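Local structure of taurocyamine kinase (Schistosoma mansoni, 4WOE) at residues V118-R123 against A278-K283; H300-R305 against Y319-K324; R484-R489 against S638-V643; T577-V582 against R589-Q594. The protein catalyses the reversible, magnesium-dependent transfer of phosphate from ATP to the guanidino compound taurocyamine, giving N-phosphotaurocyamine and ADP. The protein carries 4 engineered substitutions. All blocks are in the same frame, centred on the assembly; numbering follows the deposited sequence.

Contact 1: residues V118-R123 against A278-K283. With ADP (adenosine-5'-diphosphate), chain C.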
# COMPACT_ATOMS: atom_id res chain seq x y z
N VAL A 118 11.17 -4.75 22.29
CA VAL A 118 11.06 -4.14 23.61
C VAL A 118 10.15 -4.98 24.54
O VAL A 118 10.52 -5.29 25.68
CB VAL A 118 10.51 -2.69 23.53
CG1 VAL A 118 10.48 -2.04 24.91
CG2 VAL A 118 11.33 -1.85 22.56
N SER A 119 8.97 -5.36 24.04
CA SER A 119 7.99 -6.05 24.89
C SER A 119 7.00 -6.90 24.09
O SER A 119 6.79 -6.67 22.90
CB SER A 119 7.22 -5.02 25.73
OG SER A 119 6.66 -4.02 24.90
N THR A 120 6.41 -7.89 24.75
CA THR A 120 5.50 -8.84 24.12
C THR A 120 4.20 -8.93 24.90
O THR A 120 4.19 -8.97 26.12
CB THR A 120 6.14 -10.23 24.00
OG1 THR A 120 7.39 -10.11 23.31
CG2 THR A 120 5.23 -11.21 23.24
N ARG A 121 3.08 -8.93 24.19
CA ARG A 121 1.78 -8.81 24.81
C ARG A 121 0.78 -9.72 24.08
O ARG A 121 0.79 -9.79 22.85
CB ARG A 121 1.33 -7.35 24.75
CG ARG A 121 -0.02 -6.99 25.38
CD ARG A 121 -0.21 -5.48 25.25
NE ARG A 121 -1.49 -4.95 25.73
CZ ARG A 121 -2.63 -4.98 25.04
NH1 ARG A 121 -2.67 -5.53 23.83
NH2 ARG A 121 -3.74 -4.44 25.56
N VAL A 122 -0.06 -10.43 24.82
CA VAL A 122 -1.18 -11.14 24.19
C VAL A 122 -2.47 -10.78 24.92
O VAL A 122 -2.50 -10.76 26.15
CB VAL A 122 -0.99 -12.69 24.18
CG1 VAL A 122 -2.09 -13.35 23.34
CG2 VAL A 122 0.37 -13.07 23.63
N ARG A 123 -3.54 -10.47 24.18
CA ARG A 123 -4.81 -10.23 24.86
C ARG A 123 -6.00 -10.91 24.22
O ARG A 123 -6.01 -11.20 23.03
CB ARG A 123 -5.11 -8.72 24.96
CG ARG A 123 -5.37 -8.03 23.64
CD ARG A 123 -6.86 -7.90 23.23
NE ARG A 123 -6.93 -6.94 22.13
CZ ARG A 123 -7.60 -7.10 21.00
NH1 ARG A 123 -8.32 -8.19 20.79
NH2 ARG A 123 -7.57 -6.14 20.08
N ALA A 278 -1.93 -11.12 19.57
CA ALA A 278 -0.57 -11.28 20.10
C ALA A 278 0.38 -10.26 19.44
O ALA A 278 0.48 -10.20 18.22
CB ALA A 278 -0.08 -12.69 19.89
N SER A 279 1.06 -9.47 20.25
CA SER A 279 1.86 -8.38 19.69
C SER A 279 3.24 -8.24 20.31
O SER A 279 3.47 -8.62 21.47
CB SER A 279 1.13 -7.06 19.84
OG SER A 279 1.16 -6.65 21.20
N VAL A 280 4.14 -7.67 19.52
CA VAL A 280 5.40 -7.15 20.01
C VAL A 280 5.47 -5.66 19.73
O VAL A 280 4.80 -5.17 18.82
CB VAL A 280 6.63 -7.81 19.34
CG1 VAL A 280 6.67 -9.29 19.65
CG2 VAL A 280 6.61 -7.56 17.82
N HIS A 281 6.25 -4.95 20.53
CA HIS A 281 6.77 -3.64 20.14
C HIS A 281 8.21 -3.83 19.67
O HIS A 281 9.08 -4.19 20.47
CB HIS A 281 6.70 -2.62 21.28
CG HIS A 281 5.35 -2.01 21.46
ND1 HIS A 281 5.14 -0.91 22.28
CD2 HIS A 281 4.14 -2.32 20.95
CE1 HIS A 281 3.86 -0.58 22.26
NE2 HIS A 281 3.23 -1.42 21.46
N ALA A 282 8.46 -3.61 18.38
CA ALA A 282 9.77 -3.88 17.83
C ALA A 282 10.39 -2.66 17.12
O ALA A 282 9.67 -1.79 16.59
CB ALA A 282 9.68 -5.06 16.87
N LYS A 283 11.73 -2.59 17.13
CA LYS A 283 12.49 -1.56 16.40
C LYS A 283 12.74 -2.02 14.98
O LYS A 283 13.65 -2.81 14.72
CB LYS A 283 13.84 -1.26 17.06
CG LYS A 283 13.81 -1.13 18.56
CD LYS A 283 15.10 -1.69 19.16
CE LYS A 283 15.08 -1.60 20.68
NZ LYS A 283 14.75 -0.20 21.13
PB ADP C . -5.43 -3.69 22.12
O1B ADP C . -6.44 -3.30 21.07
O2B ADP C . -5.76 -3.16 23.52
O3B ADP C . -5.00 -5.14 22.07
PA ADP C . -3.97 -1.27 21.49
O1A ADP C . -5.29 -0.60 21.76
O2A ADP C . -3.26 -1.07 20.17
O3A ADP C . -4.09 -2.87 21.71
O5' ADP C . -2.96 -0.87 22.68
C5' ADP C . -3.39 -0.31 23.92
C4' ADP C . -2.19 -0.31 24.86
O4' ADP C . -1.52 -1.58 24.81
C3' ADP C . -1.16 0.73 24.44
O3' ADP C . -0.57 1.28 25.62
C2' ADP C . -0.09 -0.09 23.74
O2' ADP C . 1.20 0.54 23.79
C1' ADP C . -0.12 -1.36 24.56
N9 ADP C . 0.57 -2.47 23.86
C8 ADP C . 0.14 -3.16 22.78
N7 ADP C . 1.04 -4.11 22.41
C5 ADP C . 2.08 -4.02 23.26
C6 ADP C . 3.38 -4.73 23.43
N6 ADP C . 3.73 -5.74 22.58
N1 ADP C . 4.18 -4.34 24.45
C2 ADP C . 3.83 -3.33 25.28
N3 ADP C . 2.66 -2.66 25.19
C4 ADP C . 1.77 -2.94 24.21
O HOH W 1 -1.43 -7.44 22.09
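Ala278 opens the pairing with Val122: its CB meets CG2 of Val122 at 3.8 Å on the face of two antiparallel strands away from the nucleotide, where Val122 also rests on helix 236-250. Ser279 follows on the face turned to the nucleotide. Its backbone exchanges two hydrogen bonds with Arg121, the shorter running 2.6 Å from Ser279 N to Arg121 O, almost straight at 173°. The side chain, with OG between the backbone N and the carbonyl carbon (chi1 73°), donates to adenine N7 of ADP at 2.8 Å; a water donated to by Arg121 NH1 in turn donates to this OG. Val280 returns to the first face and lies alongside Thr120, whose OG1 is bonded to Gly233 O. His281 then lays one ring face over the adenine, while the extended side chain of Arg121 runs along the base with CD 3.4 Å from ADP C5 and ends on the beta-phosphate, NH1 to O3B at 2.9 Å. Arg123, bent at chi2, brings NE to the same O3B at 2.6 Å, so two arginines grip one oxygen. Beyond His281, whose carbonyl accepts Val118 N at 2.8 Å, the bent chain of Lys283 brings NZ to 4.1 Å from Val118 CG2, across the valine at about a right angle. Adjacent central strands offering a serine and a histidine to the base and arginines to the beta-phosphate form part of the phosphagen kinase nucleotide site.

Contact 2: residues H300-R305 against Y319-K324. With ADP (adenosine-5'-diphosphate), chain C; NO3 (nitrate ion), chain I.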
# COMPACT_ATOMS: atom_id res chain seq x y z
N HIS A 300 2.65 -11.70 5.30
CA HIS A 300 3.13 -12.62 6.34
C HIS A 300 2.09 -12.84 7.45
O HIS A 300 2.40 -13.41 8.49
CB HIS A 300 4.43 -12.11 6.97
CG HIS A 300 5.59 -12.11 6.03
ND1 HIS A 300 5.81 -11.10 5.13
CD2 HIS A 300 6.59 -13.01 5.86
CE1 HIS A 300 6.90 -11.38 4.43
NE2 HIS A 300 7.39 -12.52 4.86
N GLY A 301 0.86 -12.37 7.20
CA GLY A 301 -0.23 -12.53 8.15
C GLY A 301 -0.18 -11.54 9.29
O GLY A 301 -0.69 -11.80 10.38
N ILE A 302 0.42 -10.38 9.05
CA ILE A 302 0.73 -9.46 10.14
C ILE A 302 0.17 -8.07 9.89
O ILE A 302 0.31 -7.54 8.79
CB ILE A 302 2.26 -9.36 10.35
CG1 ILE A 302 2.84 -10.74 10.72
CG2 ILE A 302 2.61 -8.29 11.39
CD1 ILE A 302 2.26 -11.33 11.99
N GLN A 303 -0.45 -7.49 10.92
CA GLN A 303 -0.87 -6.09 10.89
C GLN A 303 0.13 -5.19 11.65
O GLN A 303 0.45 -5.48 12.81
CB GLN A 303 -2.27 -5.91 11.50
CG GLN A 303 -2.69 -4.43 11.66
CD GLN A 303 -3.92 -4.22 12.52
OE1 GLN A 303 -3.90 -4.43 13.75
NE2 GLN A 303 -5.02 -3.78 11.89
N PRO A 304 0.62 -4.11 11.01
CA PRO A 304 1.47 -3.12 11.67
C PRO A 304 0.66 -1.99 12.30
O PRO A 304 -0.34 -1.56 11.73
CB PRO A 304 2.33 -2.57 10.52
CG PRO A 304 1.36 -2.59 9.34
CD PRO A 304 0.45 -3.81 9.57
N ARG A 305 1.07 -1.52 13.47
CA ARG A 305 0.49 -0.31 14.06
C ARG A 305 1.59 0.63 14.52
O ARG A 305 2.61 0.19 15.05
CB ARG A 305 -0.42 -0.64 15.26
CG ARG A 305 -1.65 -1.45 14.94
CD ARG A 305 -2.44 -1.81 16.22
NE ARG A 305 -3.60 -2.67 15.94
CZ ARG A 305 -4.58 -2.92 16.80
NH1 ARG A 305 -4.55 -2.40 18.02
NH2 ARG A 305 -5.59 -3.70 16.45
N TYR A 319 7.41 -0.19 16.15
CA TYR A 319 6.07 -0.57 15.69
C TYR A 319 5.47 -1.76 16.45
O TYR A 319 6.18 -2.66 16.89
CB TYR A 319 6.08 -0.88 14.19
CG TYR A 319 6.32 0.32 13.30
CD1 TYR A 319 5.28 0.93 12.61
CD2 TYR A 319 7.59 0.87 13.17
CE1 TYR A 319 5.50 2.03 11.82
CE2 TYR A 319 7.82 1.96 12.39
CZ TYR A 319 6.78 2.54 11.71
OH TYR A 319 7.04 3.64 10.93
N ASP A 320 4.15 -1.72 16.57
CA ASP A 320 3.32 -2.79 17.08
C ASP A 320 3.08 -3.75 15.93
O ASP A 320 2.53 -3.35 14.89
CB ASP A 320 2.00 -2.21 17.64
CG ASP A 320 1.09 -3.26 18.29
OD1 ASP A 320 0.90 -4.36 17.71
OD2 ASP A 320 0.56 -2.98 19.39
N LEU A 321 3.50 -4.99 16.12
CA LEU A 321 3.31 -6.07 15.14
C LEU A 321 2.46 -7.21 15.71
O LEU A 321 2.77 -7.74 16.77
CB LEU A 321 4.66 -6.63 14.70
CG LEU A 321 5.59 -5.66 13.98
CD1 LEU A 321 6.87 -6.36 13.60
CD2 LEU A 321 4.89 -5.02 12.75
N SER A 322 1.40 -7.60 15.00
CA SER A 322 0.48 -8.60 15.52
C SER A 322 -0.18 -9.45 14.43
O SER A 322 -0.21 -9.05 13.25
CB SER A 322 -0.60 -7.92 16.36
OG SER A 322 -1.53 -7.24 15.53
N ASN A 323 -0.70 -10.62 14.81
CA ASN A 323 -1.51 -11.40 13.87
C ASN A 323 -2.71 -10.56 13.39
O ASN A 323 -3.40 -9.93 14.20
CB ASN A 323 -1.99 -12.70 14.51
CG ASN A 323 -2.72 -12.48 15.84
OD1 ASN A 323 -2.13 -12.00 16.82
ND2 ASN A 323 -4.01 -12.84 15.88
N LYS A 324 -2.95 -10.53 12.09
CA LYS A 324 -4.10 -9.79 11.58
C LYS A 324 -5.40 -10.59 11.79
O LYS A 324 -6.45 -10.01 12.02
CB LYS A 324 -3.92 -9.43 10.10
CG LYS A 324 -3.85 -10.62 9.17
CD LYS A 324 -3.57 -10.18 7.73
CE LYS A 324 -3.75 -11.36 6.77
NZ LYS A 324 -3.16 -11.09 5.41
PB ADP C . -5.43 -3.69 22.12
O1B ADP C . -6.44 -3.30 21.07
O2B ADP C . -5.76 -3.16 23.52
O3B ADP C . -5.00 -5.14 22.07
PA ADP C . -3.97 -1.27 21.49
O1A ADP C . -5.29 -0.60 21.76
O2A ADP C . -3.26 -1.07 20.17
O3A ADP C . -4.09 -2.87 21.71
O5' ADP C . -2.96 -0.87 22.68
C5' ADP C . -3.39 -0.31 23.92
C4' ADP C . -2.19 -0.31 24.86
O4' ADP C . -1.52 -1.58 24.81
C3' ADP C . -1.16 0.73 24.44
O3' ADP C . -0.57 1.28 25.62
C2' ADP C . -0.09 -0.09 23.74
O2' ADP C . 1.20 0.54 23.79
C1' ADP C . -0.12 -1.36 24.56
N9 ADP C . 0.57 -2.47 23.86
C8 ADP C . 0.14 -3.16 22.78
N7 ADP C . 1.04 -4.11 22.41
C5 ADP C . 2.08 -4.02 23.26
C6 ADP C . 3.38 -4.73 23.43
N6 ADP C . 3.73 -5.74 22.58
N1 ADP C . 4.18 -4.34 24.45
C2 ADP C . 3.83 -3.33 25.28
N3 ADP C . 2.66 -2.66 25.19
C4 ADP C . 1.77 -2.94 24.21
N NO3 I . -8.77 -2.78 19.12
O1 NO3 I . -9.63 -3.73 19.10
O2 NO3 I . -7.74 -2.85 18.38
O3 NO3 I . -8.94 -1.77 19.88
O HOH W 2 -0.42 -4.60 15.20
O HOH W 3 -4.29 -7.03 14.68
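The edge of the eight-stranded antiparallel sheet of the first catalytic domain is made here, where outermost strand 302-305 pairs with strand 319-323. Arg305 and Asp320 form a hydrogen-bonded pair, Arg305 N reaching Asp320 O at 2.7 Å, and their CB atoms meet at 3.7 Å on the nucleotide side. Asp320 turns its carboxylate to a salt bridge with Arg277, whereas Arg305 runs extended, its NE donating to Gln303 OE1 at 2.8 Å; this acceptor lies in the guanidinium plane, but the donor stands above the amide plane of Gln303. That bond probably fixes the rotation of the guanidinium, whose NH1 bonds O2A of the ADP alpha-phosphate at 2.8 Å and whose NH2 bonds O2 of a nitrate ion at 3.0 Å. One water joins Gln303 OE1 to Asn323 O and also bonds Ser322 OG. On the other face Leu321 CD2 touches Ile302 CG2 and Pro304 CB, both at 4.2 Å. Gly301, the C-prime residue of a Schellman motif closing helix 293-299, accepts Lys324 N through its carbonyl at 3.1 Å, and the lysine chain lies along the glycine before reaching Glu298. Arg305 belongs to the arginine-rich phosphate pocket of phosphagen kinases.

Contact 3: residues R484-R489 against S638-V643. With ADP (adenosine-5'-diphosphate), chain D.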
# COMPACT_ATOMS: atom_id res chain seq x y z
N ARG A 484 0.75 11.86 -29.98
CA ARG A 484 1.62 12.19 -28.87
C ARG A 484 3.04 11.69 -29.14
O ARG A 484 3.22 10.62 -29.72
CB ARG A 484 1.06 11.57 -27.60
CG ARG A 484 1.86 11.76 -26.32
CD ARG A 484 1.07 11.14 -25.17
NE ARG A 484 1.63 11.33 -23.84
CZ ARG A 484 2.54 10.52 -23.30
NH1 ARG A 484 3.00 9.49 -23.99
NH2 ARG A 484 2.99 10.76 -22.06
N VAL A 485 4.05 12.47 -28.76
CA VAL A 485 5.43 11.99 -28.76
C VAL A 485 6.15 12.48 -27.49
O VAL A 485 6.10 13.66 -27.16
CB VAL A 485 6.23 12.45 -30.00
CG1 VAL A 485 7.55 11.66 -30.09
CG2 VAL A 485 5.42 12.30 -31.28
N ARG A 486 6.83 11.56 -26.80
CA ARG A 486 7.54 11.89 -25.57
C ARG A 486 8.97 11.37 -25.57
O ARG A 486 9.28 10.43 -26.30
CB ARG A 486 6.80 11.34 -24.35
CG ARG A 486 6.90 9.83 -24.17
CD ARG A 486 8.13 9.34 -23.36
NE ARG A 486 7.97 7.92 -23.04
CZ ARG A 486 8.95 7.02 -23.00
NH1 ARG A 486 10.22 7.35 -23.25
NH2 ARG A 486 8.64 5.77 -22.69
N VAL A 487 9.80 11.95 -24.72
CA VAL A 487 11.13 11.42 -24.45
C VAL A 487 11.43 11.55 -22.97
O VAL A 487 10.91 12.46 -22.31
CB VAL A 487 12.28 12.15 -25.23
CG1 VAL A 487 12.12 11.99 -26.76
CG2 VAL A 487 12.42 13.62 -24.79
N GLY A 488 12.26 10.65 -22.46
CA GLY A 488 12.77 10.75 -21.11
C GLY A 488 14.13 11.41 -21.15
O GLY A 488 14.81 11.36 -22.17
N ARG A 489 14.51 12.06 -20.06
CA ARG A 489 15.86 12.56 -19.92
C ARG A 489 16.30 12.43 -18.46
O ARG A 489 15.47 12.41 -17.54
CB ARG A 489 15.98 14.02 -20.38
CG ARG A 489 15.81 14.26 -21.88
CD ARG A 489 16.98 13.67 -22.67
NE ARG A 489 16.96 14.05 -24.09
CZ ARG A 489 16.41 13.34 -25.08
NH1 ARG A 489 15.79 12.19 -24.83
NH2 ARG A 489 16.49 13.78 -26.32
N SER A 638 15.12 7.46 -26.44
CA SER A 638 14.20 7.55 -25.32
C SER A 638 12.84 8.04 -25.82
O SER A 638 12.06 8.64 -25.09
CB SER A 638 14.76 8.48 -24.24
OG SER A 638 13.99 8.38 -23.06
N MET A 639 12.57 7.78 -27.09
CA MET A 639 11.42 8.37 -27.73
C MET A 639 10.31 7.36 -27.89
O MET A 639 10.53 6.24 -28.33
CB MET A 639 11.81 8.97 -29.08
CG MET A 639 10.68 9.72 -29.76
SD MET A 639 11.11 10.59 -31.28
CE MET A 639 11.81 12.12 -30.67
N ARG A 640 9.11 7.76 -27.51
CA ARG A 640 7.91 6.96 -27.74
C ARG A 640 6.91 7.82 -28.48
O ARG A 640 6.39 8.79 -27.93
CB ARG A 640 7.34 6.45 -26.42
CG ARG A 640 6.34 5.31 -26.58
CD ARG A 640 6.09 4.56 -25.25
NE ARG A 640 5.09 5.21 -24.41
CZ ARG A 640 3.76 5.13 -24.59
NH1 ARG A 640 3.27 4.41 -25.60
NH2 ARG A 640 2.93 5.76 -23.77
N ALA A 641 6.70 7.50 -29.75
CA ALA A 641 5.66 8.12 -30.56
C ALA A 641 4.43 7.23 -30.55
O ALA A 641 4.53 6.00 -30.63
CB ALA A 641 6.13 8.35 -31.99
N SER A 642 3.26 7.85 -30.46
CA SER A 642 2.05 7.07 -30.27
C SER A 642 0.84 7.86 -30.66
O SER A 642 0.86 9.08 -30.68
CB SER A 642 1.91 6.63 -28.81
OG SER A 642 1.60 7.74 -27.97
N VAL A 643 -0.22 7.13 -30.98
CA VAL A 643 -1.55 7.68 -31.00
C VAL A 643 -2.41 6.76 -30.13
O VAL A 643 -2.04 5.61 -29.88
CB VAL A 643 -2.12 7.79 -32.43
CG1 VAL A 643 -1.04 8.24 -33.41
CG2 VAL A 643 -2.71 6.48 -32.86
PB ADP D . 4.93 7.02 -20.83
O1B ADP D . 4.66 8.49 -21.09
O2B ADP D . 5.31 6.74 -19.39
O3B ADP D . 5.84 6.36 -21.83
PA ADP D . 2.56 5.54 -20.07
O1A ADP D . 1.96 4.39 -20.84
O2A ADP D . 3.39 5.30 -18.83
O3A ADP D . 3.47 6.36 -21.14
O5' ADP D . 1.36 6.54 -19.62
C5' ADP D . 1.50 7.95 -19.70
C4' ADP D . 0.17 8.64 -20.02
O4' ADP D . 0.19 9.10 -21.37
C3' ADP D . -1.03 7.71 -19.88
O3' ADP D . -2.11 8.45 -19.30
C2' ADP D . -1.42 7.38 -21.30
O2' ADP D . -2.82 7.14 -21.40
C1' ADP D . -1.02 8.67 -22.00
N9 ADP D . -0.86 8.52 -23.47
C8 ADP D . 0.04 7.76 -24.12
N7 ADP D . -0.12 7.88 -25.46
C5 ADP D . -1.15 8.73 -25.69
C6 ADP D . -1.84 9.30 -26.87
N6 ADP D . -1.47 8.98 -28.13
N1 ADP D . -2.86 10.16 -26.64
C2 ADP D . -3.25 10.49 -25.40
N3 ADP D . -2.66 10.01 -24.29
C4 ADP D . -1.63 9.15 -24.37
O HOH W 4 3.67 9.03 -26.63
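Arg486 and Arg640 face each other as a hydrogen-bonded pair and pack closely. Arg640 CB sits over one face of the Arg486 guanidinium, 3.7 Å from its NE, and the two guanidinium planes are turned 66° apart. Both groups converge on one beta-phosphate oxygen of ADP: O3B takes Arg486 NE and Arg640 NE, each at 2.9 Å, which probably offsets the clustered positive charge. Arg640 NH2 goes on to the bridging O3A at 2.8 Å, while NH1 is held by Asp684. These central strands of the second catalytic domain contribute to the phosphate-binding part of a phosphagen kinase active site. Behind them the opposite face is apolar here, with Met639 CG at 3.7 Å from Val485 CG1 and its CB beside Val487 CG1, and with Val485 and Val487 covered by helix 599-614. At Ser638, before strand 639-643, the pairing slackens: its O receives only weak bonds from Arg486 NH1 and Gly488 N, and its OG, swung anti to the backbone N (chi1 -169°) and also bonded to Asn634 O, offers Gly488 N a better acceptor at 2.9 Å. Toward the adenine a single water mediates the contact, accepting from Arg484 NH1 at 2.8 Å, donating to Arg640 O and bonding Ser642 OG.

Contact 4: residues T577-V582 against R589-Q594; sequences TFLVWV and RIISMQ. With ADP (adenosine-5'-diphosphate), chain D; NO3 (nitrate ion), chain J.
Trp581 and Ile591 meet on the nucleotide-facing side of an antiparallel hairpin, and the indole gives the contact its shape. From CB, with CG anti to the carbonyl carbon (chi1 -56°), the ring is carried across the neighbouring strand. Its five-membered part, CG through CE2, lies beneath Ile591 CD1, which stands 3.8 Å from the centroid and only 12° off the ring normal, a CH-pi contact over the face. NE1 is satisfied by Phe546 O. On the six-membered part CE3 approaches Arg589 CB obliquely at 3.9 Å, CZ3 comes near the beta-phosphate oxygen O1B, and CH2, at the rim, meets C5' of the ADP ribose at 3.4 Å, close to the ring plane. The Arg589 chain, bent at chi2, crosses the indole and sends NH1 to phosphate oxygen O2B at 3.0 Å, while NH2 bonds a nitrate ion and pairs with Asp586. Further along the same face Leu579 CD1 packs closely against Met593 CE at 3.4 Å. On the reverse face Phe578 lies alongside Ile590, CE1 to CG2 at 3.5 Å, and Ile590 also packs on helix 599-614. The strands are laced by backbone bonds, among them Ile591 N to Leu579 O at 2.8 Å. A beta hairpin that buries its hydrophobic side chains and puts one arginine on the terminal phosphate of ADP contributes to the nucleotide site of the phosphagen kinase catalytic domain.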
# COMPACT_ATOMS: atom_id res chain seq x y z
N THR A 577 -0.55 21.51 -25.25
CA THR A 577 0.05 20.76 -26.35
C THR A 577 1.51 20.40 -26.03
O THR A 577 2.14 19.66 -26.77
CB THR A 577 -0.03 21.55 -27.68
OG1 THR A 577 0.57 22.84 -27.50
CG2 THR A 577 -1.49 21.73 -28.11
N PHE A 578 2.03 20.92 -24.92
CA PHE A 578 3.41 20.67 -24.52
C PHE A 578 3.50 20.60 -22.99
O PHE A 578 3.07 21.52 -22.30
CB PHE A 578 4.36 21.75 -25.05
CG PHE A 578 5.80 21.51 -24.70
CD1 PHE A 578 6.53 20.54 -25.36
CD2 PHE A 578 6.41 22.24 -23.68
CE1 PHE A 578 7.86 20.30 -25.04
CE2 PHE A 578 7.74 22.01 -23.35
CZ PHE A 578 8.47 21.04 -24.03
N LEU A 579 4.06 19.51 -22.48
CA LEU A 579 3.98 19.21 -21.06
C LEU A 579 5.26 18.57 -20.56
O LEU A 579 5.97 17.91 -21.32
CB LEU A 579 2.81 18.27 -20.76
CG LEU A 579 1.45 18.57 -21.39
CD1 LEU A 579 1.38 18.04 -22.83
CD2 LEU A 579 0.32 17.99 -20.54
N VAL A 580 5.56 18.75 -19.28
CA VAL A 580 6.73 18.11 -18.69
C VAL A 580 6.41 17.54 -17.28
O VAL A 580 6.05 18.28 -16.37
CB VAL A 580 7.92 19.11 -18.59
CG1 VAL A 580 9.15 18.41 -18.07
CG2 VAL A 580 8.22 19.76 -19.95
N TRP A 581 6.53 16.23 -17.12
CA TRP A 581 6.49 15.65 -15.78
C TRP A 581 7.84 15.80 -15.13
O TRP A 581 8.84 15.32 -15.67
CB TRP A 581 6.14 14.17 -15.82
CG TRP A 581 4.89 13.87 -16.50
CD1 TRP A 581 3.85 14.73 -16.75
CD2 TRP A 581 4.50 12.60 -17.03
NE1 TRP A 581 2.84 14.07 -17.41
CE2 TRP A 581 3.22 12.76 -17.60
CE3 TRP A 581 5.13 11.35 -17.10
CZ2 TRP A 581 2.54 11.70 -18.22
CZ3 TRP A 581 4.45 10.29 -17.72
CH2 TRP A 581 3.17 10.48 -18.27
N VAL A 582 7.90 16.45 -13.97
CA VAL A 582 9.17 16.52 -13.25
C VAL A 582 9.23 15.41 -12.22
O VAL A 582 8.35 15.30 -11.36
CB VAL A 582 9.41 17.88 -12.58
CG1 VAL A 582 10.70 17.85 -11.77
CG2 VAL A 582 9.47 18.99 -13.62
N ARG A 589 10.07 13.99 -18.24
CA ARG A 589 9.43 13.43 -19.42
C ARG A 589 8.88 14.59 -20.20
O ARG A 589 7.99 15.30 -19.74
CB ARG A 589 8.33 12.45 -19.05
CG ARG A 589 8.87 11.17 -18.49
CD ARG A 589 9.67 10.35 -19.52
NE ARG A 589 10.08 9.07 -18.93
CZ ARG A 589 9.26 8.05 -18.74
NH1 ARG A 589 7.99 8.13 -19.12
NH2 ARG A 589 9.71 6.93 -18.18
N ILE A 590 9.43 14.79 -21.39
CA ILE A 590 9.06 15.90 -22.22
C ILE A 590 8.05 15.41 -23.25
O ILE A 590 8.32 14.48 -24.01
CB ILE A 590 10.30 16.54 -22.86
CG1 ILE A 590 11.33 16.82 -21.75
CG2 ILE A 590 9.92 17.78 -23.65
CD1 ILE A 590 12.75 17.13 -22.24
N ILE A 591 6.87 16.02 -23.25
CA ILE A 591 5.73 15.53 -24.01
C ILE A 591 5.15 16.56 -24.98
O ILE A 591 5.01 17.74 -24.66
CB ILE A 591 4.61 15.05 -23.06
CG1 ILE A 591 5.16 13.98 -22.11
CG2 ILE A 591 3.40 14.54 -23.84
CD1 ILE A 591 4.78 14.20 -20.68
N SER A 592 4.80 16.10 -26.18
CA SER A 592 4.06 16.92 -27.12
C SER A 592 2.83 16.14 -27.57
O SER A 592 2.92 14.96 -27.90
CB SER A 592 4.94 17.31 -28.32
OG SER A 592 4.23 18.13 -29.23
N MET A 593 1.67 16.78 -27.54
CA MET A 593 0.45 16.12 -28.00
C MET A 593 -0.56 17.14 -28.48
O MET A 593 -0.42 18.32 -28.22
CB MET A 593 -0.16 15.23 -26.90
CG MET A 593 -0.22 15.79 -25.47
SD MET A 593 -0.68 14.45 -24.30
CE MET A 593 -0.05 14.99 -22.73
N GLN A 594 -1.55 16.66 -29.22
CA GLN A 594 -2.73 17.44 -29.57
C GLN A 594 -3.81 16.48 -30.07
O GLN A 594 -3.54 15.30 -30.32
CB GLN A 594 -2.42 18.49 -30.64
CG GLN A 594 -2.11 17.90 -32.00
CD GLN A 594 -1.35 18.86 -32.88
OE1 GLN A 594 -0.54 19.66 -32.40
NE2 GLN A 594 -1.60 18.78 -34.18
PB ADP D . 4.93 7.02 -20.83
O1B ADP D . 4.66 8.49 -21.09
O2B ADP D . 5.31 6.74 -19.39
O3B ADP D . 5.84 6.36 -21.83
PA ADP D . 2.56 5.54 -20.07
O1A ADP D . 1.96 4.39 -20.84
O2A ADP D . 3.39 5.30 -18.83
O3A ADP D . 3.47 6.36 -21.14
O5' ADP D . 1.36 6.54 -19.62
C5' ADP D . 1.50 7.95 -19.70
C4' ADP D . 0.17 8.64 -20.02
O4' ADP D . 0.19 9.10 -21.37
C3' ADP D . -1.03 7.71 -19.88
O3' ADP D . -2.11 8.45 -19.30
C2' ADP D . -1.42 7.38 -21.30
O2' ADP D . -2.82 7.14 -21.40
C1' ADP D . -1.02 8.67 -22.00
N9 ADP D . -0.86 8.52 -23.47
C8 ADP D . 0.04 7.76 -24.12
N7 ADP D . -0.12 7.88 -25.46
C5 ADP D . -1.15 8.73 -25.69
C6 ADP D . -1.84 9.30 -26.87
N6 ADP D . -1.47 8.98 -28.13
N1 ADP D . -2.86 10.16 -26.64
C2 ADP D . -3.25 10.49 -25.40
N3 ADP D . -2.66 10.01 -24.29
C4 ADP D . -1.63 9.15 -24.37
N NO3 J . 7.11 3.95 -19.75
O1 NO3 J . 5.91 4.15 -19.36
O2 NO3 J . 8.04 4.72 -19.36
O3 NO3 J . 7.38 2.98 -20.55

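Contacts 1 and 2 belong to the sheet of the first repeat and contacts 3 and 4 to that of the second, the two pairs lying far apart: the centres of contacts 1 and 3 are separated by about 51 Å. Contacts 1 and 3 join equivalent central strands, are buried and bind ADP through several side chains each. Contact 2 lies at the sheet edge, is partly buried, adds bridging waters to its backbone pairing, and meets ADP through one arginine. Contact 4 is a buried hairpin, mainly apolar, touching its ADP with an arginine and a tryptophan. Strands 277-283 and 318-323 link contacts 1 and 2 as neighbours; strands 480-489 and 588-595 link contacts 3 and 4.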